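Local atomic coordinates of beta-L-arabinobiosidase (Bacteroides thetaiotaomicron, PDB entry 5MQR), a protein that probably hydrolyses glycosidic bonds of plant pectin, as a large bacterial glycoside hydrolase with sialidase-like and six-hairpin glycosidase regions. Residues Lys614-Tyr623 and Ser651-Glu662; Val535-Ile543 and Leu554-Ile564. All coordinates share one frame; numbering follows the deposited sequence.

Interaction 1: residues Lys614-Tyr623 and Ser651-Glu662; sequences KDASSAFLKY and SEWMEENIPLFE
Y623 swings its ring toward helix 647-657 because chi1 is -179°, opposite its backbone N, and E655, whose chain is extended from a trans chi1 of -173°, lies across that ring. E655 CB stands over one face of the phenol, 3.8 Å from the Y623 ring centroid, in a CH-pi contact, and the carboxylate plane is turned 25° from the ring. A tyrosine suits this place because both parts of it are used: the flat ring takes the aliphatic stem, while Y623 OH meets S651 OG in a 2.7 Å hydrogen bond near the ring plane. L660 CD2 touches another part of the ring edge, 3.9 Å from Y623 CD1. Replacing the tyrosine by alanine would probably leave S651 OG without its phenolic mate and open a gap between the E655 stem and L660. The acidic end of E655 approaches D615, but water 2 donates to both E655 OE2 and D615 OD1, which probably eases the repulsion. D615 OD2 in turn accepts from Y623 N at 2.8 Å and so fixes the start of the tyrosine. The long, extended K614 brings NZ to two glutamates one helical turn apart, 3.0 Å from E652 OE2 and 3.2 Å from E656 OE2, a salt-bridge network. L621 sets CD1 on the CB and backbone of L660 and CD2 against CG and CD of E662, whose carboxylate is held by R1076 and Y1077. Strand 660-662 edges a five-stranded antiparallel sheet beside strand 1053-1061, D1057 of which binds the loop at A619-L621, while helix 666-680 packs against I658 and E662.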
loop_
_atom_site.group_PDB
_atom_site.type_symbol
_atom_site.label_atom_id
_atom_site.label_comp_id
_atom_site.label_asym_id
_atom_site.label_seq_id
_atom_site.Cartn_x
_atom_site.Cartn_y
_atom_site.Cartn_z
ATOM N N LYS A 614 -14.520 10.224 -9.163
ATOM C CA LYS A 614 -14.444 9.349 -10.328
ATOM C C LYS A 614 -13.462 8.185 -10.170
ATOM O O LYS A 614 -13.748 7.085 -10.610
ATOM C CB LYS A 614 -14.185 10.182 -11.583
ATOM C CG LYS A 614 -15.447 10.921 -11.982
ATOM C CD LYS A 614 -15.224 12.078 -12.938
ATOM C CE LYS A 614 -16.569 12.780 -13.197
ATOM N NZ LYS A 614 -16.475 13.709 -14.362
ATOM N N ASP A 615 -12.354 8.413 -9.480
ATOM C CA ASP A 615 -11.385 7.363 -9.204
ATOM C C ASP A 615 -11.400 6.847 -7.766
ATOM O O ASP A 615 -10.418 6.233 -7.314
ATOM C CB ASP A 615 -9.971 7.805 -9.627
ATOM C CG ASP A 615 -9.404 8.931 -8.793
ATOM O OD1 ASP A 615 -10.122 9.555 -7.991
ATOM O OD2 ASP A 615 -8.193 9.215 -8.993
ATOM N N ALA A 616 -12.516 7.049 -7.056
ATOM C CA ALA A 616 -12.685 6.483 -5.685
ATOM C C ALA A 616 -12.635 4.945 -5.630
ATOM O O ALA A 616 -12.459 4.352 -4.574
ATOM C CB ALA A 616 -14.020 6.937 -5.095
ATOM N N SER A 617 -12.889 4.308 -6.763
ATOM C CA SER A 617 -12.833 2.858 -6.884
ATOM C C SER A 617 -11.367 2.316 -6.946
ATOM O O SER A 617 -11.143 1.093 -6.808
ATOM C CB SER A 617 -13.647 2.461 -8.135
ATOM O OG SER A 617 -13.401 3.388 -9.226
ATOM N N SER A 618 -10.395 3.213 -7.164
ATOM C CA SER A 618 -8.969 2.892 -7.183
ATOM C C SER A 618 -8.393 2.952 -5.773
ATOM O O SER A 618 -8.500 3.950 -5.118
ATOM C CB SER A 618 -8.217 3.880 -8.071
ATOM O OG SER A 618 -6.909 3.406 -8.396
ATOM N N ALA A 619 -7.759 1.880 -5.322
ATOM C CA ALA A 619 -7.332 1.761 -3.926
ATOM C C ALA A 619 -5.982 2.428 -3.603
ATOM O O ALA A 619 -5.809 2.920 -2.501
ATOM C CB ALA A 619 -7.301 0.279 -3.531
ATOM N N PHE A 620 -5.030 2.378 -4.532
ATOM C CA PHE A 620 -3.684 2.926 -4.351
ATOM C C PHE A 620 -3.386 4.017 -5.381
ATOM O O PHE A 620 -2.957 5.119 -5.008
ATOM C CB PHE A 620 -2.637 1.812 -4.407
ATOM C CG PHE A 620 -2.746 0.840 -3.279
ATOM C CD1 PHE A 620 -3.753 -0.140 -3.276
ATOM C CD2 PHE A 620 -1.887 0.918 -2.188
ATOM C CE1 PHE A 620 -3.889 -1.028 -2.223
ATOM C CE2 PHE A 620 -2.022 0.035 -1.129
ATOM C CZ PHE A 620 -3.033 -0.932 -1.149
ATOM N N LEU A 621 -3.644 3.762 -6.663
ATOM C CA LEU A 621 -3.347 4.756 -7.698
ATOM C C LEU A 621 -4.468 5.771 -7.851
ATOM O O LEU A 621 -5.645 5.450 -7.638
ATOM C CB LEU A 621 -3.101 4.056 -9.049
ATOM C CG LEU A 621 -2.015 2.965 -9.042
ATOM C CD1 LEU A 621 -1.846 2.368 -10.432
ATOM C CD2 LEU A 621 -0.679 3.482 -8.510
ATOM N N LYS A 622 -4.090 6.993 -8.229
ATOM C CA LYS A 622 -5.034 8.065 -8.472
ATOM C C LYS A 622 -4.814 8.669 -9.849
ATOM O O LYS A 622 -3.676 8.863 -10.293
ATOM C CB LYS A 622 -4.899 9.143 -7.389
ATOM C CG LYS A 622 -5.227 8.657 -5.955
ATOM C CD LYS A 622 -6.707 8.310 -5.786
ATOM C CE LYS A 622 -6.964 7.104 -4.859
ATOM N NZ LYS A 622 -8.455 6.867 -4.692
ATOM N N TYR A 623 -5.921 8.964 -10.527
ATOM C CA TYR A 623 -5.863 9.440 -11.887
ATOM C C TYR A 623 -5.068 10.736 -11.989
ATOM O O TYR A 623 -4.328 10.909 -12.950
ATOM C CB TYR A 623 -7.259 9.596 -12.517
ATOM C CG TYR A 623 -7.126 10.061 -13.947
ATOM C CD1 TYR A 623 -6.688 9.181 -14.923
ATOM C CD2 TYR A 623 -7.318 11.412 -14.303
ATOM C CE1 TYR A 623 -6.466 9.609 -16.224
ATOM C CE2 TYR A 623 -7.124 11.838 -15.624
ATOM C CZ TYR A 623 -6.694 10.916 -16.574
ATOM O OH TYR A 623 -6.437 11.269 -17.877
ATOM N N SER A 651 -9.326 13.180 -21.205
ATOM C CA SER A 651 -8.759 12.926 -19.867
ATOM C C SER A 651 -9.870 12.590 -18.899
ATOM O O SER A 651 -9.755 11.681 -18.119
ATOM C CB SER A 651 -7.971 14.138 -19.340
ATOM O OG SER A 651 -7.269 13.812 -18.142
ATOM N N GLU A 652 -10.949 13.340 -18.969
ATOM C CA GLU A 652 -12.134 13.096 -18.125
ATOM C C GLU A 652 -12.741 11.716 -18.419
ATOM O O GLU A 652 -13.036 10.947 -17.485
ATOM C CB GLU A 652 -13.175 14.208 -18.305
ATOM C CG GLU A 652 -14.501 13.966 -17.589
ATOM C CD GLU A 652 -15.443 15.177 -17.668
ATOM O OE1 GLU A 652 -15.632 15.741 -18.773
ATOM O OE2 GLU A 652 -15.998 15.571 -16.609
ATOM N N TRP A 653 -12.913 11.406 -19.703
ATOM C CA TRP A 653 -13.368 10.088 -20.110
ATOM C C TRP A 653 -12.441 8.990 -19.570
ATOM O O TRP A 653 -12.930 7.981 -19.070
ATOM C CB TRP A 653 -13.506 10.006 -21.631
ATOM C CG TRP A 653 -13.965 8.654 -22.139
ATOM C CD1 TRP A 653 -15.252 8.255 -22.397
ATOM C CD2 TRP A 653 -13.135 7.533 -22.435
ATOM N NE1 TRP A 653 -15.261 6.956 -22.854
ATOM C CE2 TRP A 653 -13.975 6.489 -22.873
ATOM C CE3 TRP A 653 -11.763 7.310 -22.369
ATOM C CZ2 TRP A 653 -13.488 5.255 -23.245
ATOM C CZ3 TRP A 653 -11.277 6.078 -22.750
ATOM C CH2 TRP A 653 -12.138 5.065 -23.182
HETATM N N MSE A 654 -11.128 9.183 -19.659
HETATM C CA MSE A 654 -10.175 8.167 -19.161
HETATM C C MSE A 654 -10.349 7.973 -17.674
HETATM O O MSE A 654 -10.431 6.842 -17.195
HETATM C CB MSE A 654 -8.717 8.529 -19.495
HETATM C CG MSE A 654 -8.409 8.252 -20.966
HETATM SE SE MSE A 654 -6.841 9.268 -21.585
HETATM C CE MSE A 654 -5.496 8.121 -20.731
ATOM N N GLU A 655 -10.423 9.073 -16.931
ATOM C CA GLU A 655 -10.597 9.009 -15.491
ATOM C C GLU A 655 -11.843 8.186 -15.080
ATOM O O GLU A 655 -11.789 7.436 -14.119
ATOM C CB GLU A 655 -10.652 10.421 -14.893
ATOM C CG GLU A 655 -10.658 10.418 -13.377
ATOM C CD GLU A 655 -10.715 11.804 -12.722
ATOM O OE1 GLU A 655 -11.026 12.837 -13.365
ATOM O OE2 GLU A 655 -10.469 11.832 -11.510
ATOM N N GLU A 656 -12.934 8.315 -15.828
ATOM C CA GLU A 656 -14.174 7.529 -15.610
ATOM C C GLU A 656 -14.053 6.063 -16.006
ATOM O O GLU A 656 -14.715 5.234 -15.416
ATOM C CB GLU A 656 -15.360 8.105 -16.423
ATOM C CG GLU A 656 -16.043 9.303 -15.799
ATOM C CD GLU A 656 -16.863 10.170 -16.778
ATOM O OE1 GLU A 656 -17.255 9.690 -17.879
ATOM O OE2 GLU A 656 -17.107 11.365 -16.441
ATOM N N ASN A 657 -13.247 5.753 -17.018
ATOM C CA ASN A 657 -13.292 4.445 -17.659
ATOM C C ASN A 657 -12.103 3.539 -17.519
ATOM O O ASN A 657 -12.288 2.341 -17.582
ATOM C CB ASN A 657 -13.625 4.628 -19.125
ATOM C CG ASN A 657 -15.066 4.972 -19.313
ATOM O OD1 ASN A 657 -15.918 4.091 -19.243
ATOM N ND2 ASN A 657 -15.363 6.265 -19.470
ATOM N N ILE A 658 -10.893 4.061 -17.335
ATOM C CA ILE A 658 -9.746 3.177 -17.434
ATOM C C ILE A 658 -9.246 2.597 -16.123
ATOM O O ILE A 658 -9.180 3.305 -15.116
ATOM C CB ILE A 658 -8.603 3.773 -18.264
ATOM C CG1 ILE A 658 -7.938 4.987 -17.632
ATOM C CG2 ILE A 658 -9.106 4.116 -19.659
ATOM C CD1 ILE A 658 -6.540 5.192 -18.176
ATOM N N PRO A 659 -8.888 1.293 -16.128
ATOM C CA PRO A 659 -8.044 0.837 -15.043
ATOM C C PRO A 659 -6.745 1.629 -15.057
ATOM O O PRO A 659 -6.319 2.128 -16.120
ATOM C CB PRO A 659 -7.813 -0.657 -15.358
ATOM C CG PRO A 659 -8.963 -1.036 -16.234
ATOM C CD PRO A 659 -9.227 0.193 -17.047
ATOM N N LEU A 660 -6.133 1.784 -13.899
ATOM C CA LEU A 660 -4.879 2.530 -13.810
ATOM C C LEU A 660 -3.686 1.600 -13.645
ATOM O O LEU A 660 -3.796 0.572 -12.987
ATOM C CB LEU A 660 -4.945 3.528 -12.659
ATOM C CG LEU A 660 -6.070 4.577 -12.735
ATOM C CD1 LEU A 660 -6.139 5.372 -11.434
ATOM C CD2 LEU A 660 -5.919 5.533 -13.910
ATOM N N PHE A 661 -2.550 1.975 -14.220
ATOM C CA PHE A 661 -1.353 1.144 -14.220
ATOM C C PHE A 661 -0.113 2.007 -13.965
ATOM O O PHE A 661 -0.034 3.142 -14.389
ATOM C CB PHE A 661 -1.220 0.406 -15.585
ATOM C CG PHE A 661 0.118 -0.280 -15.803
ATOM C CD1 PHE A 661 0.382 -1.515 -15.251
ATOM C CD2 PHE A 661 1.107 0.312 -16.558
ATOM C CE1 PHE A 661 1.614 -2.143 -15.440
ATOM C CE2 PHE A 661 2.336 -0.311 -16.748
ATOM C CZ PHE A 661 2.593 -1.537 -16.177
ATOM N N GLU A 662 0.859 1.449 -13.272
ATOM C CA GLU A 662 2.194 2.027 -13.250
ATOM C C GLU A 662 3.233 0.963 -13.093
ATOM O O GLU A 662 2.974 -0.104 -12.534
ATOM C CB GLU A 662 2.390 3.055 -12.124
ATOM C CG GLU A 662 2.262 2.508 -10.703
ATOM C CD GLU A 662 2.764 3.467 -9.623
ATOM O OE1 GLU A 662 2.917 4.703 -9.882
ATOM O OE2 GLU A 662 2.996 2.970 -8.498
HETATM O O HOH W 1 -12.762 5.359 -12.496
HETATM O O HOH W 2 -11.205 11.889 -9.031
#

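Interaction 2: residues Val535-Ile543 and Leu554-Ile564; sequences VLSTADRNI and LRMFYAPVATI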
loop_
_atom_site.group_PDB
_atom_site.type_symbol
_atom_site.label_atom_id
_atom_site.label_comp_id
_atom_site.label_asym_id
_atom_site.label_seq_id
_atom_site.Cartn_x
_atom_site.Cartn_y
_atom_site.Cartn_z
ATOM N N VAL A 535 -22.258 15.340 4.416
ATOM C CA VAL A 535 -21.890 15.348 3.009
ATOM C C VAL A 535 -21.040 16.592 2.743
ATOM O O VAL A 535 -21.524 17.714 2.922
ATOM C CB VAL A 535 -23.141 15.363 2.119
ATOM C CG1 VAL A 535 -22.748 15.330 0.638
ATOM C CG2 VAL A 535 -24.058 14.205 2.515
ATOM N N LEU A 536 -19.782 16.362 2.346
ATOM C CA LEU A 536 -18.777 17.388 2.153
ATOM C C LEU A 536 -18.331 17.412 0.685
ATOM O O LEU A 536 -18.108 16.365 0.087
ATOM C CB LEU A 536 -17.553 17.128 3.024
ATOM C CG LEU A 536 -17.787 17.114 4.534
ATOM C CD1 LEU A 536 -18.184 15.727 5.027
ATOM C CD2 LEU A 536 -16.543 17.593 5.254
ATOM N N SER A 537 -18.167 18.609 0.133
ATOM C CA SER A 537 -17.637 18.785 -1.234
ATOM C C SER A 537 -16.515 19.810 -1.193
ATOM O O SER A 537 -16.754 20.958 -0.826
ATOM C CB SER A 537 -18.747 19.244 -2.194
ATOM O OG SER A 537 -18.226 19.579 -3.469
ATOM N N THR A 538 -15.309 19.406 -1.567
ATOM C CA THR A 538 -14.185 20.334 -1.580
ATOM C C THR A 538 -14.313 21.358 -2.693
ATOM O O THR A 538 -14.008 22.543 -2.482
ATOM C CB THR A 538 -12.824 19.627 -1.620
ATOM O OG1 THR A 538 -12.720 18.826 -2.794
ATOM C CG2 THR A 538 -12.650 18.735 -0.380
ATOM N N ALA A 539 -14.819 20.917 -3.841
ATOM C CA ALA A 539 -15.039 21.798 -5.009
ATOM C C ALA A 539 -16.124 22.848 -4.757
ATOM O O ALA A 539 -15.942 24.004 -5.102
ATOM C CB ALA A 539 -15.362 20.978 -6.280
ATOM N N ASP A 540 -17.233 22.459 -4.134
ATOM C CA ASP A 540 -18.262 23.432 -3.743
ATOM C C ASP A 540 -17.980 24.077 -2.384
ATOM O O ASP A 540 -18.684 25.008 -1.986
ATOM C CB ASP A 540 -19.660 22.787 -3.692
ATOM C CG ASP A 540 -20.091 22.186 -5.031
ATOM O OD1 ASP A 540 -19.503 22.535 -6.085
ATOM O OD2 ASP A 540 -21.033 21.356 -5.017
ATOM N N ARG A 541 -17.017 23.518 -1.649
ATOM C CA ARG A 541 -16.539 24.078 -0.381
ATOM C C ARG A 541 -17.651 24.119 0.669
ATOM O O ARG A 541 -17.782 25.119 1.373
ATOM C CB ARG A 541 -15.903 25.484 -0.615
ATOM C CG ARG A 541 -14.982 26.024 0.491
ATOM C CD ARG A 541 -14.126 27.205 0.006
ATOM N NE ARG A 541 -14.961 28.273 -0.538
ATOM C CZ ARG A 541 -15.567 29.232 0.164
ATOM N NH1 ARG A 541 -15.431 29.336 1.487
ATOM N NH2 ARG A 541 -16.328 30.107 -0.475
ATOM N N ASN A 542 -18.468 23.066 0.753
ATOM C CA ASN A 542 -19.547 23.016 1.739
ATOM C C ASN A 542 -19.812 21.665 2.367
ATOM O O ASN A 542 -19.405 20.644 1.848
ATOM C CB ASN A 542 -20.838 23.598 1.200
ATOM C CG ASN A 542 -21.359 22.877 -0.012
ATOM O OD1 ASN A 542 -21.234 21.672 -0.158
ATOM N ND2 ASN A 542 -21.978 23.625 -0.883
ATOM N N ILE A 543 -20.489 21.722 3.505
ATOM C CA ILE A 543 -20.851 20.587 4.310
ATOM C C ILE A 543 -22.365 20.691 4.604
ATOM O O ILE A 543 -22.857 21.756 4.991
ATOM C CB ILE A 543 -19.983 20.506 5.601
ATOM C CG1 ILE A 543 -20.486 19.411 6.556
ATOM C CG2 ILE A 543 -19.887 21.856 6.307
ATOM C CD1 ILE A 543 -19.486 18.975 7.634
ATOM N N LEU A 554 -26.365 23.470 6.874
ATOM C CA LEU A 554 -25.567 23.732 5.673
ATOM C C LEU A 554 -24.621 24.927 5.937
ATOM O O LEU A 554 -25.040 25.985 6.400
ATOM C CB LEU A 554 -26.479 24.037 4.477
ATOM C CG LEU A 554 -25.841 24.610 3.185
ATOM C CD1 LEU A 554 -24.802 23.675 2.608
ATOM C CD2 LEU A 554 -26.889 24.928 2.118
ATOM N N ARG A 555 -23.352 24.751 5.630
ATOM C CA ARG A 555 -22.378 25.828 5.770
ATOM C C ARG A 555 -21.250 25.647 4.803
ATOM O O ARG A 555 -20.974 24.556 4.368
ATOM C CB ARG A 555 -21.801 25.868 7.197
ATOM C CG ARG A 555 -22.601 26.643 8.234
ATOM C CD ARG A 555 -22.842 28.091 7.820
ATOM N NE ARG A 555 -23.565 28.860 8.827
ATOM C CZ ARG A 555 -24.889 28.829 9.035
ATOM N NH1 ARG A 555 -25.684 28.031 8.329
ATOM N NH2 ARG A 555 -25.422 29.598 9.987
HETATM N N MSE A 556 -20.552 26.724 4.523
HETATM C CA MSE A 556 -19.305 26.650 3.790
HETATM C C MSE A 556 -18.272 26.059 4.741
HETATM O O MSE A 556 -18.402 26.132 5.962
HETATM C CB MSE A 556 -18.897 28.037 3.284
HETATM C CG MSE A 556 -19.981 28.785 2.494
HETATM SE SE MSE A 556 -20.509 27.792 0.892
HETATM C CE MSE A 556 -18.884 27.868 -0.174
ATOM N N PHE A 557 -17.251 25.433 4.187
ATOM C CA PHE A 557 -16.077 25.096 4.970
ATOM C C PHE A 557 -15.521 26.375 5.625
ATOM O O PHE A 557 -15.464 27.423 4.976
ATOM C CB PHE A 557 -14.951 24.560 4.091
ATOM C CG PHE A 557 -15.180 23.198 3.494
ATOM C CD1 PHE A 557 -16.279 22.386 3.831
ATOM C CD2 PHE A 557 -14.235 22.704 2.582
ATOM C CE1 PHE A 557 -16.436 21.136 3.258
ATOM C CE2 PHE A 557 -14.388 21.446 2.017
ATOM C CZ PHE A 557 -15.493 20.663 2.351
ATOM N N TYR A 558 -15.097 26.285 6.890
ATOM C CA TYR A 558 -14.401 27.408 7.498
ATOM C C TYR A 558 -12.917 27.487 7.097
ATOM O O TYR A 558 -12.316 28.536 7.258
ATOM C CB TYR A 558 -14.626 27.483 9.011
ATOM C CG TYR A 558 -13.888 26.519 9.908
ATOM C CD1 TYR A 558 -12.599 26.805 10.369
ATOM C CD2 TYR A 558 -14.514 25.378 10.393
ATOM C CE1 TYR A 558 -11.951 25.963 11.242
ATOM C CE2 TYR A 558 -13.876 24.528 11.277
ATOM C CZ TYR A 558 -12.598 24.828 11.699
ATOM O OH TYR A 558 -11.982 23.993 12.585
ATOM N N ALA A 559 -12.381 26.397 6.526
ATOM C CA ALA A 559 -11.068 26.388 5.900
ATOM C C ALA A 559 -11.122 25.532 4.647
ATOM O O ALA A 559 -11.680 24.444 4.673
ATOM C CB ALA A 559 -10.010 25.831 6.854
ATOM N N PRO A 560 -10.525 26.008 3.545
ATOM C CA PRO A 560 -10.512 25.208 2.341
ATOM C C PRO A 560 -9.468 24.087 2.403
ATOM O O PRO A 560 -8.427 24.230 3.046
ATOM C CB PRO A 560 -10.187 26.242 1.260
ATOM C CG PRO A 560 -9.357 27.256 1.960
ATOM C CD PRO A 560 -9.971 27.357 3.313
ATOM N N VAL A 561 -9.793 22.955 1.782
ATOM C CA VAL A 561 -8.855 21.836 1.613
ATOM C C VAL A 561 -9.017 21.238 0.199
ATOM O O VAL A 561 -10.038 21.422 -0.442
ATOM C CB VAL A 561 -9.068 20.727 2.657
ATOM C CG1 VAL A 561 -8.845 21.236 4.066
ATOM C CG2 VAL A 561 -10.461 20.103 2.520
ATOM N N ALA A 562 -8.002 20.523 -0.258
ATOM C CA ALA A 562 -8.056 19.854 -1.551
ATOM C C ALA A 562 -8.842 18.553 -1.411
ATOM O O ALA A 562 -9.672 18.227 -2.256
ATOM C CB ALA A 562 -6.648 19.563 -2.088
ATOM N N THR A 563 -8.526 17.799 -0.368
ATOM C CA THR A 563 -9.178 16.534 -0.073
ATOM C C THR A 563 -9.246 16.358 1.417
ATOM O O THR A 563 -8.498 17.001 2.158
ATOM C CB THR A 563 -8.394 15.331 -0.602
ATOM O OG1 THR A 563 -7.066 15.358 -0.079
ATOM C CG2 THR A 563 -8.341 15.338 -2.114
ATOM N N ILE A 564 -10.157 15.478 1.825
ATOM C CA ILE A 564 -10.357 15.119 3.208
ATOM C C ILE A 564 -9.893 13.690 3.389
ATOM O O ILE A 564 -10.324 12.799 2.649
ATOM C CB ILE A 564 -11.843 15.206 3.559
ATOM C CG1 ILE A 564 -12.327 16.644 3.360
ATOM C CG2 ILE A 564 -12.101 14.696 4.983
ATOM C CD1 ILE A 564 -13.700 16.707 2.723
HETATM O O HOH W 3 -12.345 23.857 -0.261
HETATM O O HOH W 4 -13.545 28.206 3.280
#
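F557 is the centre of this contact, its ring lying against the turn that joins strands 530-537 and 542-547. R541 CA sits over one face, 4.1 Å from the F557 ring centroid and 15° off the normal, a CH-pi contact, with the peptide between R541 and N542 above the rim of that same ring; a chi1 of -70° helps turn the ring onto this backbone. L536 CD2 approaches F557 CE1 at 4.1 Å, and the L536 side chain also touches I564 CD1, so the aromatic residue belongs to an apolar patch where a broad flat group can meet both backbone and aliphatic branches. F557 N donates to R541 O at 2.9 Å from above the carbonyl plane. Beyond the ring, selenomethionine M556 bends at chi2 and chi3 and brings its CE methyl 3.4 Å from R541 NH2.

The next shell fixes the turn itself. R541 and N542 both face S537 in a G1 beta bulge, whose first position has a left-handed backbone and is commonly glycine; here R541 adopts it (phi 62°). The short hydroxyl of S537 can reach back to accept from D540 N, an ST motif, while also bonding E470. I543 and R555 form an antiparallel hydrogen-bonded pair: I543 N donates to R555 O at 3.0 Å and R555 N to I543 O at 3.1 Å. Threonine suits position T538 by offering a methyl to I564 CD1 and a hydroxyl to K469 O. Backbone bonds therefore set the register of the hairpin in this carbohydrate-binding-module-like region, while dispersion and CH-pi contacts seat F557; the M556 methyl packs on one face of the R541 guanidinium and water 4 bridges NH1 to F557 O, yet the arginine stays largely at the surface.

Overall arrangement
Following the chain from the N terminus, interaction 2 comes first: its segments 535-543 and 554-564 enclose the rest of the hairpin of strands 542-547 and 550-556, with ten intervening residues. It ties the turn between strands 530-537 and 542-547 to the end of strand 550-556 and the loop leading to strand 564-570, which belongs to the ten-stranded mixed sheet. Interaction 1 opens after strand 600-610 and closes a loop of 27 residues that holds helix 627-636 and the first turn of helix 647-657. The two are in series, neither nested nor crossed, with centres 23 Å apart. Interaction 1 fastens the loop after strand 600-610 to helix 647-657 and the C-terminal sheet.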